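Local coordinates for protein ninB (PDB 1PC6) that probably acts in initiating genetic exchange during phage lambda recombination, in a manner similar to the RecFOR proteins of Escherichia coli, at residues 84-89 against 95-100. Residues are numbered along the deposited sequence; the frame is centred on the assembly and turned at random.
Sequences DVVPNL and VVIGQS
V86 and V95 face each other as a hydrogen-bonded pair in a two-stranded antiparallel beta hairpin, which projects from the helical body of the subunit and packs against the second copy of the protein. Two backbone bonds join this pair: V95 N gives to V86 O at 2.8 Å and nearly straight, while V86 N returns to V95 O at 151°. One pair further, the last at the open end of the hairpin, I97 N reaches D84 O at 2.6 Å; the return bond from D84 N to I97 O is bent to 130° and weak. Between these pairs V85 and V96 form a non-hydrogen-bonded pair, where the CA of V96 sits 3.3 Å from D84 O in a CA-H...O contact.

The side chains divide between the two faces. On one, V86, V95 and I97 make a small apolar patch. V86 and V95 run alongside each other with their CG1 methyls 3.4 Å apart, and V95 CG1 also lies against V86 O. The CD1 of I97 reaches the CG1 of V86 at 3.8 Å. On the other face the CG2 methyls of V85 and V96 meet at 3.6 Å. The second subunit covers the patch at V86 with its W62, and its V96 packs on V96 here.

D84 shares the face of V86 at the open end, whereas N88 and Q99 lie just beyond the strands. N88, beside the turn, uses OD1 to accept a hydrogen bond from N92 N within the connecting loop. Q99 bends at chi2 (-51°) and brings its amide across the D84 carboxylate, the two planes nearly perpendicular; its NE2 stays 3.9 Å from D84 OD2 and instead makes a weak hydrogen bond to Q82 O.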
ATOM      1  N   ASP A  84       6.746 -14.933   7.301  1.00 48.16           N
ATOM      2  CA  ASP A  84       7.943 -15.542   6.712  1.00 47.90           C
ATOM      3  C   ASP A  84       9.208 -14.965   7.331  1.00 45.58           C
ATOM      4  O   ASP A  84       9.207 -13.842   7.804  1.00 47.80           O
ATOM      5  CB  ASP A  84       7.988 -15.341   5.189  1.00 49.35           C
ATOM      6  CG  ASP A  84       7.098 -16.319   4.444  1.00 53.19           C
ATOM      7  OD1 ASP A  84       6.780 -17.379   5.019  1.00 58.07           O
ATOM      8  OD2 ASP A  84       6.725 -16.050   3.283  1.00 55.39           O
ATOM      9  N   VAL A  85      10.283 -15.738   7.338  1.00 43.26           N
ATOM     10  CA  VAL A  85      11.544 -15.273   7.901  1.00 42.75           C
ATOM     11  C   VAL A  85      12.602 -15.290   6.822  1.00 42.85           C
ATOM     12  O   VAL A  85      12.624 -16.199   6.003  1.00 44.34           O
ATOM     13  CB  VAL A  85      12.025 -16.178   9.037  1.00 41.25           C
ATOM     14  CG1 VAL A  85      13.373 -15.698   9.541  1.00 38.75           C
ATOM     15  CG2 VAL A  85      11.008 -16.180  10.158  1.00 42.88           C
ATOM     16  N   VAL A  86      13.498 -14.310   6.830  1.00 42.20           N
ATOM     17  CA  VAL A  86      14.536 -14.263   5.807  1.00 40.43           C
ATOM     18  C   VAL A  86      15.837 -13.628   6.339  1.00 40.22           C
ATOM     19  O   VAL A  86      15.809 -12.891   7.326  1.00 40.16           O
ATOM     20  CB  VAL A  86      13.987 -13.497   4.583  1.00 39.15           C
ATOM     21  CG1 VAL A  86      13.951 -12.002   4.868  1.00 39.70           C
ATOM     22  CG2 VAL A  86      14.790 -13.829   3.357  1.00 40.63           C
ATOM     23  N   PRO A  87      16.996 -13.932   5.710  1.00 40.06           N
ATOM     24  CA  PRO A  87      18.285 -13.373   6.151  1.00 40.67           C
ATOM     25  C   PRO A  87      18.358 -11.869   5.952  1.00 43.01           C
ATOM     26  O   PRO A  87      17.960 -11.369   4.907  1.00 44.85           O
ATOM     27  CB  PRO A  87      19.296 -14.101   5.275  1.00 37.96           C
ATOM     28  CG  PRO A  87      18.634 -15.400   4.995  1.00 38.69           C
ATOM     29  CD  PRO A  87      17.215 -15.002   4.721  1.00 39.36           C
ATOM     30  N   ASN A  88      18.878 -11.146   6.940  1.00 45.06           N
ATOM     31  CA  ASN A  88      18.981  -9.694   6.819  1.00 45.98           C
ATOM     32  C   ASN A  88      20.076  -9.293   5.836  1.00 46.79           C
ATOM     33  O   ASN A  88      20.820 -10.145   5.349  1.00 45.97           O
ATOM     34  CB  ASN A  88      19.209  -9.032   8.195  1.00 45.77           C
ATOM     35  CG  ASN A  88      20.582  -9.321   8.797  1.00 44.97           C
ATOM     36  OD1 ASN A  88      21.433  -9.975   8.199  1.00 44.82           O
ATOM     37  ND2 ASN A  88      20.796  -8.811  10.001  1.00 43.57           N
ATOM     38  N   LEU A  89      20.167  -7.998   5.539  1.00 46.92           N
ATOM     39  CA  LEU A  89      21.159  -7.501   4.585  1.00 46.09           C
ATOM     40  C   LEU A  89      22.602  -7.671   5.051  1.00 47.35           C
ATOM     41  O   LEU A  89      23.461  -8.097   4.282  1.00 47.04           O
ATOM     42  CB  LEU A  89      20.903  -6.025   4.273  1.00 44.55           C
ATOM     43  CG  LEU A  89      19.564  -5.619   3.667  1.00 42.74           C
ATOM     44  CD1 LEU A  89      19.602  -4.135   3.413  1.00 41.83           C
ATOM     45  CD2 LEU A  89      19.302  -6.361   2.370  1.00 42.33           C
ATOM     46  N   VAL A  95      15.247 -11.203   9.436  1.00 40.67           N
ATOM     47  CA  VAL A  95      14.137 -10.283   9.361  1.00 40.42           C
ATOM     48  C   VAL A  95      12.886 -11.107   9.088  1.00 37.86           C
ATOM     49  O   VAL A  95      12.856 -11.935   8.172  1.00 34.68           O
ATOM     50  CB  VAL A  95      14.355  -9.203   8.256  1.00 41.64           C
ATOM     51  CG1 VAL A  95      15.148  -9.775   7.117  1.00 43.29           C
ATOM     52  CG2 VAL A  95      13.005  -8.691   7.753  1.00 42.90           C
ATOM     53  N   VAL A  96      11.876 -10.898   9.929  1.00 37.05           N
ATOM     54  CA  VAL A  96      10.608 -11.601   9.810  1.00 37.68           C
ATOM     55  C   VAL A  96       9.646 -10.694   9.066  1.00 38.97           C
ATOM     56  O   VAL A  96       9.512  -9.518   9.393  1.00 41.42           O
ATOM     57  CB  VAL A  96      10.035 -11.952  11.187  1.00 36.80           C
ATOM     58  CG1 VAL A  96       8.615 -12.452  11.045  1.00 35.84           C
ATOM     59  CG2 VAL A  96      10.898 -13.007  11.843  1.00 34.04           C
ATOM     60  N   ILE A  97       8.984 -11.248   8.062  1.00 38.81           N
ATOM     61  CA  ILE A  97       8.073 -10.487   7.230  1.00 40.06           C
ATOM     62  C   ILE A  97       6.649 -10.992   7.313  1.00 43.67           C
ATOM     63  O   ILE A  97       6.404 -12.198   7.202  1.00 43.14           O
ATOM     64  CB  ILE A  97       8.505 -10.561   5.747  1.00 39.39           C
ATOM     65  CG1 ILE A  97       9.983 -10.174   5.618  1.00 37.13           C
ATOM     66  CG2 ILE A  97       7.576  -9.704   4.877  1.00 35.13           C
ATOM     67  CD1 ILE A  97      10.535 -10.361   4.236  1.00 35.41           C
ATOM     68  N   GLY A  98       5.710 -10.066   7.494  1.00 48.00           N
ATOM     69  CA  GLY A  98       4.309 -10.441   7.552  1.00 54.44           C
ATOM     70  C   GLY A  98       3.780 -10.665   6.138  1.00 58.80           C
ATOM     71  O   GLY A  98       4.491 -10.412   5.160  1.00 60.84           O
ATOM     72  N   GLN A  99       2.542 -11.141   6.018  1.00 61.73           N
ATOM     73  CA  GLN A  99       1.952 -11.386   4.704  1.00 63.53           C
ATOM     74  C   GLN A  99       1.309 -10.123   4.168  1.00 64.59           C
ATOM     75  O   GLN A  99       0.768  -9.323   4.929  1.00 65.23           O
ATOM     76  CB  GLN A  99       0.894 -12.487   4.782  1.00 64.45           C
ATOM     77  CG  GLN A  99       1.422 -13.824   5.267  1.00 67.70           C
ATOM     78  CD  GLN A  99       2.651 -14.276   4.506  1.00 69.20           C
ATOM     79  OE1 GLN A  99       2.699 -14.201   3.277  1.00 70.84           O
ATOM     80  NE2 GLN A  99       3.651 -14.759   5.237  1.00 70.84           N
ATOM     81  N   SER A 100       1.359  -9.953   2.851  1.00 66.05           N
ATOM     82  CA  SER A 100       0.786  -8.781   2.206  1.00 67.68           C
ATOM     83  C   SER A 100      -0.730  -8.864   2.111  1.00 69.06           C
ATOM     84  O   SER A 100      -1.279  -9.812   1.540  1.00 68.62           O
ATOM     85  CB  SER A 100       1.372  -8.621   0.803  1.00 68.23           C
ATOM     86  OG  SER A 100       0.740  -7.559   0.112  1.00 70.63           O
TER